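Local coordinates for protein Exo-beta-1,3-glucanase (Streptomyces sp. SirexAA-E, PDB 4PEY) that hydrolyses laminarin and laminarioligosaccharides as an exo-beta-1,3-glucanase of glycoside hydrolase family 55, releasing glucose and laminaribiose, at residues 47-52 with 107-112; 55-60 with 69-74. The protein carries 1 engineered substitution. One frame throughout, in Å; residues are numbered along the deposited sequence.

Interaction 1: residues 47-52 with 107-112; sequences SNQFGT and NFWRSA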
# COMPACT_ATOMS: atom_id res chain seq x y z
N SER A 47 8.60 10.09 -15.94
CA SER A 47 8.35 11.26 -15.11
C SER A 47 6.88 11.67 -15.15
O SER A 47 6.53 12.80 -14.80
CB SER A 47 9.23 12.43 -15.54
OG SER A 47 9.00 12.77 -16.90
N ASN A 48 6.02 10.74 -15.56
CA ASN A 48 4.59 11.02 -15.70
C ASN A 48 3.85 10.86 -14.38
O ASN A 48 2.98 10.00 -14.24
CB ASN A 48 3.99 10.11 -16.78
CG ASN A 48 2.67 10.61 -17.33
OD1 ASN A 48 2.18 11.67 -16.93
ND2 ASN A 48 2.10 9.86 -18.26
N GLN A 49 4.20 11.69 -13.40
CA GLN A 49 3.76 11.47 -12.02
C GLN A 49 2.24 11.59 -11.86
O GLN A 49 1.64 10.86 -11.05
CB GLN A 49 4.48 12.43 -11.05
CG GLN A 49 4.03 12.21 -9.61
CD GLN A 49 4.87 12.92 -8.56
OE1 GLN A 49 4.65 12.72 -7.36
NE2 GLN A 49 5.81 13.74 -8.99
N PHE A 50 1.62 12.49 -12.61
CA PHE A 50 0.19 12.74 -12.42
C PHE A 50 -0.66 12.58 -13.69
O PHE A 50 -1.81 13.01 -13.72
CB PHE A 50 -0.02 14.15 -11.85
CG PHE A 50 0.57 14.33 -10.47
CD1 PHE A 50 0.02 13.66 -9.38
CD2 PHE A 50 1.66 15.17 -10.27
CE1 PHE A 50 0.55 13.83 -8.11
CE2 PHE A 50 2.20 15.33 -8.99
CZ PHE A 50 1.64 14.67 -7.91
N GLY A 51 -0.11 11.94 -14.71
CA GLY A 51 -0.84 11.75 -15.95
C GLY A 51 -1.92 10.69 -15.82
O GLY A 51 -2.01 10.01 -14.79
N THR A 52 -2.73 10.54 -16.86
CA THR A 52 -3.84 9.60 -16.84
C THR A 52 -3.54 8.30 -17.59
O THR A 52 -4.38 7.39 -17.60
CB THR A 52 -5.12 10.23 -17.41
OG1 THR A 52 -4.84 10.79 -18.70
CG2 THR A 52 -5.63 11.34 -16.48
N ASN A 107 8.85 8.13 -6.14
CA ASN A 107 8.71 6.92 -6.96
C ASN A 107 7.51 6.09 -6.50
O ASN A 107 7.66 5.07 -5.80
CB ASN A 107 10.01 6.10 -6.93
CG ASN A 107 11.09 6.66 -7.85
OD1 ASN A 107 10.85 7.63 -8.58
ND2 ASN A 107 12.29 6.07 -7.82
N PHE A 108 6.33 6.55 -6.91
CA PHE A 108 5.03 6.02 -6.48
C PHE A 108 4.33 5.19 -7.54
O PHE A 108 4.69 5.24 -8.72
CB PHE A 108 4.05 7.15 -6.12
CG PHE A 108 4.59 8.19 -5.17
CD1 PHE A 108 5.26 7.85 -4.01
CD2 PHE A 108 4.36 9.54 -5.44
CE1 PHE A 108 5.72 8.83 -3.14
CE2 PHE A 108 4.80 10.53 -4.57
CZ PHE A 108 5.48 10.18 -3.41
N TRP A 109 3.28 4.48 -7.11
CA TRP A 109 2.22 3.93 -7.98
C TRP A 109 2.77 3.03 -9.08
O TRP A 109 2.62 3.31 -10.27
CB TRP A 109 1.36 5.07 -8.60
CG TRP A 109 0.70 5.96 -7.55
CD1 TRP A 109 -0.11 5.56 -6.52
CD2 TRP A 109 0.81 7.39 -7.45
NE1 TRP A 109 -0.50 6.65 -5.78
CE2 TRP A 109 0.05 7.79 -6.33
CE3 TRP A 109 1.47 8.37 -8.20
CZ2 TRP A 109 -0.05 9.12 -5.92
CZ3 TRP A 109 1.37 9.70 -7.79
CH2 TRP A 109 0.62 10.06 -6.67
N ARG A 110 3.38 1.93 -8.68
CA ARG A 110 3.85 0.93 -9.64
C ARG A 110 3.94 -0.40 -8.91
O ARG A 110 3.80 -0.44 -7.69
CB ARG A 110 5.20 1.34 -10.25
CG ARG A 110 6.36 1.46 -9.26
CD ARG A 110 7.46 2.38 -9.80
NE ARG A 110 7.03 3.77 -9.74
CZ ARG A 110 7.65 4.79 -10.34
NH1 ARG A 110 8.74 4.58 -11.08
NH2 ARG A 110 7.17 6.02 -10.20
N SER A 111 4.14 -1.51 -9.62
CA SER A 111 4.16 -2.80 -8.93
C SER A 111 4.87 -3.89 -9.69
O SER A 111 4.93 -3.86 -10.92
CB SER A 111 2.73 -3.26 -8.62
OG SER A 111 2.00 -3.48 -9.83
N ALA A 112 5.39 -4.87 -8.94
CA ALA A 112 5.98 -6.09 -9.50
C ALA A 112 5.42 -7.29 -8.78
O ALA A 112 5.33 -7.28 -7.55
CB ALA A 112 7.51 -6.07 -9.37

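Interaction 2: residues 55-60 with 69-74; sequences YALMFK and AQIGFY. With BGC (beta-D-glucopyranose), chain C.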
# COMPACT_ATOMS: atom_id res chain seq x y z
N TYR A 55 -0.61 1.40 -17.58
CA TYR A 55 -0.10 0.24 -18.31
C TYR A 55 0.09 -0.97 -17.42
O TYR A 55 0.64 -0.85 -16.32
CB TYR A 55 1.25 0.54 -18.96
CG TYR A 55 1.24 1.65 -19.97
CD1 TYR A 55 1.46 2.97 -19.58
CD2 TYR A 55 1.04 1.38 -21.31
CE1 TYR A 55 1.46 3.98 -20.50
CE2 TYR A 55 1.04 2.40 -22.25
CZ TYR A 55 1.25 3.69 -21.83
OH TYR A 55 1.25 4.71 -22.76
N ALA A 56 -0.32 -2.14 -17.93
CA ALA A 56 0.05 -3.41 -17.30
C ALA A 56 0.91 -4.21 -18.26
O ALA A 56 0.53 -4.39 -19.42
CB ALA A 56 -1.18 -4.22 -16.89
N LEU A 57 2.07 -4.65 -17.78
CA LEU A 57 2.97 -5.50 -18.56
C LEU A 57 2.87 -6.92 -18.02
O LEU A 57 3.16 -7.16 -16.84
CB LEU A 57 4.42 -4.99 -18.48
CG LEU A 57 4.62 -3.49 -18.67
CD1 LEU A 57 6.08 -3.10 -18.43
CD2 LEU A 57 4.15 -3.05 -20.05
N MET A 58 2.43 -7.85 -18.85
CA MET A 58 2.17 -9.22 -18.42
C MET A 58 3.01 -10.20 -19.22
O MET A 58 3.02 -10.14 -20.45
CB MET A 58 0.68 -9.55 -18.57
CG MET A 58 -0.21 -8.85 -17.57
SD MET A 58 -0.02 -9.58 -15.94
CE MET A 58 -1.34 -8.79 -15.04
N PHE A 59 3.69 -11.10 -18.54
CA PHE A 59 4.59 -12.03 -19.20
C PHE A 59 4.14 -13.48 -19.05
O PHE A 59 4.01 -13.98 -17.92
CB PHE A 59 6.01 -11.85 -18.65
CG PHE A 59 6.66 -10.55 -19.06
CD1 PHE A 59 6.28 -9.35 -18.48
CD2 PHE A 59 7.65 -10.55 -20.03
CE1 PHE A 59 6.87 -8.15 -18.88
CE2 PHE A 59 8.25 -9.37 -20.42
CZ PHE A 59 7.86 -8.17 -19.85
N LYS A 60 3.90 -14.14 -20.18
CA LYS A 60 3.51 -15.55 -20.17
C LYS A 60 4.65 -16.41 -19.62
O LYS A 60 5.83 -16.04 -19.71
CB LYS A 60 3.13 -16.02 -21.58
CG LYS A 60 1.96 -15.28 -22.19
CD LYS A 60 1.48 -15.95 -23.47
CE LYS A 60 0.21 -15.30 -23.97
NZ LYS A 60 -0.38 -16.03 -25.14
N ALA A 69 13.73 -4.31 -17.53
CA ALA A 69 12.42 -3.67 -17.54
C ALA A 69 12.40 -2.55 -16.52
O ALA A 69 12.22 -2.79 -15.32
CB ALA A 69 11.32 -4.70 -17.26
N GLN A 70 12.61 -1.32 -16.99
CA GLN A 70 12.54 -0.17 -16.10
C GLN A 70 11.09 0.21 -15.94
O GLN A 70 10.36 0.33 -16.93
CB GLN A 70 13.34 1.01 -16.66
CG GLN A 70 14.85 0.77 -16.69
CD GLN A 70 15.62 1.98 -17.18
OE1 GLN A 70 15.86 2.92 -16.43
NE2 GLN A 70 16.00 1.96 -18.46
N ILE A 71 10.67 0.39 -14.69
CA ILE A 71 9.27 0.59 -14.35
C ILE A 71 9.02 2.04 -13.94
O ILE A 71 9.54 2.50 -12.92
CB ILE A 71 8.83 -0.36 -13.23
CG1 ILE A 71 9.24 -1.81 -13.57
CG2 ILE A 71 7.34 -0.23 -12.96
CD1 ILE A 71 8.68 -2.34 -14.89
N GLY A 72 8.23 2.77 -14.74
CA GLY A 72 7.86 4.14 -14.43
C GLY A 72 6.55 4.24 -13.67
O GLY A 72 6.08 3.25 -13.11
N PHE A 73 5.96 5.43 -13.65
CA PHE A 73 4.68 5.64 -12.98
C PHE A 73 3.57 4.82 -13.62
O PHE A 73 3.59 4.57 -14.83
CB PHE A 73 4.29 7.13 -13.01
CG PHE A 73 5.07 7.98 -12.05
CD1 PHE A 73 6.23 8.64 -12.47
CD2 PHE A 73 4.67 8.10 -10.72
CE1 PHE A 73 6.95 9.43 -11.58
CE2 PHE A 73 5.38 8.88 -9.83
CZ PHE A 73 6.53 9.55 -10.25
N TYR A 74 2.60 4.41 -12.80
CA TYR A 74 1.38 3.74 -13.24
C TYR A 74 1.65 2.57 -14.18
O TYR A 74 0.94 2.35 -15.16
CB TYR A 74 0.42 4.72 -13.92
CG TYR A 74 0.15 5.97 -13.11
CD1 TYR A 74 -0.64 5.93 -11.96
CD2 TYR A 74 0.68 7.19 -13.50
CE1 TYR A 74 -0.90 7.08 -11.22
CE2 TYR A 74 0.44 8.35 -12.77
CZ TYR A 74 -0.35 8.29 -11.64
OH TYR A 74 -0.58 9.45 -10.93
C2 BGC C . 19.52 3.00 -14.28
C3 BGC C . 19.91 1.82 -15.15
C4 BGC C . 19.44 2.05 -16.57
C5 BGC C . 19.90 3.41 -17.09
C6 BGC C . 19.28 3.68 -18.46
C1 BGC C . 20.08 4.28 -14.89
O2 BGC C . 20.00 2.82 -12.96
O3 BGC C . 19.32 0.65 -14.63
O4 BGC C . 19.93 1.03 -17.41
O5 BGC C . 19.54 4.44 -16.19
O6 BGC C . 19.73 4.93 -18.94

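Interaction 1: residues 47-52 with 107-112
Gln49 and Phe50 meet the consecutive aromatic residues Phe108 and Trp109 in a buried contact made by side chains and one carbonyl oxygen. The first segment enters through Asn48, the centre of an inverse gamma turn, and then sends Gln49 across. With CG anti to the backbone N (chi1 -180°) and the rest of the chain extended, Gln49 carries its amide out to the Phe108 ring. OE1 arrives at the ring edge, near its plane, 3.6 Å from Phe108 CE2, where the weakly positive C-H groups suit an oxygen. A long amide is apt here, because both of its polar atoms have other partners: His406 for OE1 and Gln106 for NE2. Nearer the backbone, Gln49 O lies 3.5 Å from Trp109 CZ3, and Gln49 CG also touches that atom, at 4.1 Å. The same methylene sits over the centre of the Phe50 ring, 3.6 Å above its plane. Phe50 then extends the apolar surface, its CE1 coming 4.0 Å from Trp109 CH2 at the edge of the indole.

In a regular extended strand successive side chains would alternate; the left-handed backbone of Trp109 (phi 56°, psi 63°) is consistent with Phe108 and Trp109 both starting toward 47-52. Phe108 CB packs on one indole face, offset toward the rim. Next in sequence, Arg110 grips Phe108 O side-on, with NE at 2.9 Å and NH2 at 3.0 Å from that oxygen.

The contact joins the loop between helix 34-45 and strand 55-59 to the approach of strand 110-113, itself flanked in parallel by strands 75-79 and 134-135. Arg374 makes a cation-pi contact with Trp109, Trp400 meets the Phe108 ring and His406 bonds to Gln49, so the contact also abuts the second of the two beta-helical halves.

Interaction 2: residues 55-60 with 69-74
Leu57 overlaps Ile71 at the tips of their side chains, CD1 of Leu57 lying 4.5 Å from CD1 of Ile71, across the interior of a coil of the right-handed parallel beta-helix characteristic of family 55. These two methyls only just meet, so the pair packs lightly. Branched aliphatic residues suit this place, since the inside of such a coil is filled by side chains from its different walls. Phe59 stacks on Phe27 and meets Phe89 edge-to-face, while the small Ala69 packs on Ile77.

Strand 55-59 lies parallel between strands 24-27 and 75-79, and the second segment leads from strand 67-70 up to the start of strand 75-79. At this junction Tyr55 N donates to Tyr74 O over 3.0 Å, with an N-H...O angle of 158°. This bond precedes the regular pairing with strand 75-79. Tyr74 O also lies at the edge of the Tyr55 ring, near its plane, whereas the Tyr74 ring leads away from 55-60. The Tyr55 ring packs on helix 34-45, and its hydroxyl is hydrogen-bonded to Lys44.

Gln70 starts in the direction opposite to Ala69, away from strand 55-59, and serves a glycan pocket on the outside of the coil. CG stands anti to the carbonyl carbon (chi1 -67°), and the extended chain lays the amide over one face of a bound beta-D-glucopyranose, their planes roughly 30° apart; Asp96 hydrogen-bonds this sugar. The touch is van der Waals, with Gln70 OE1 3.7 Å from C4 of the sugar and Gln70 NE2 3.7 Å from its C6.

In the fold
Interaction 2 is nested within the loop that interaction 1 closes, and their centres lie 11 Å apart. Tyr74 joins them: its OH is 2.6 Å from Gln49 O and its N is 2.8 Å from Trp109 O, both probable hydrogen bonds. Arg110 makes a cation-pi contact with Phe73, NH2 lying 3.3 Å from CD2 of Phe73. The two contacts border different sugar sites. Phe108 lines one glycan pocket, its nearest side-chain atoms about 3 Å from a bound glucose unit and about 3 Å from the side chain of the substrate-binding Gln130, whereas Gln70 of 69-74 belongs to another. Ala458, the engineered residue at the position of the probable proton donor, lies in neither contact.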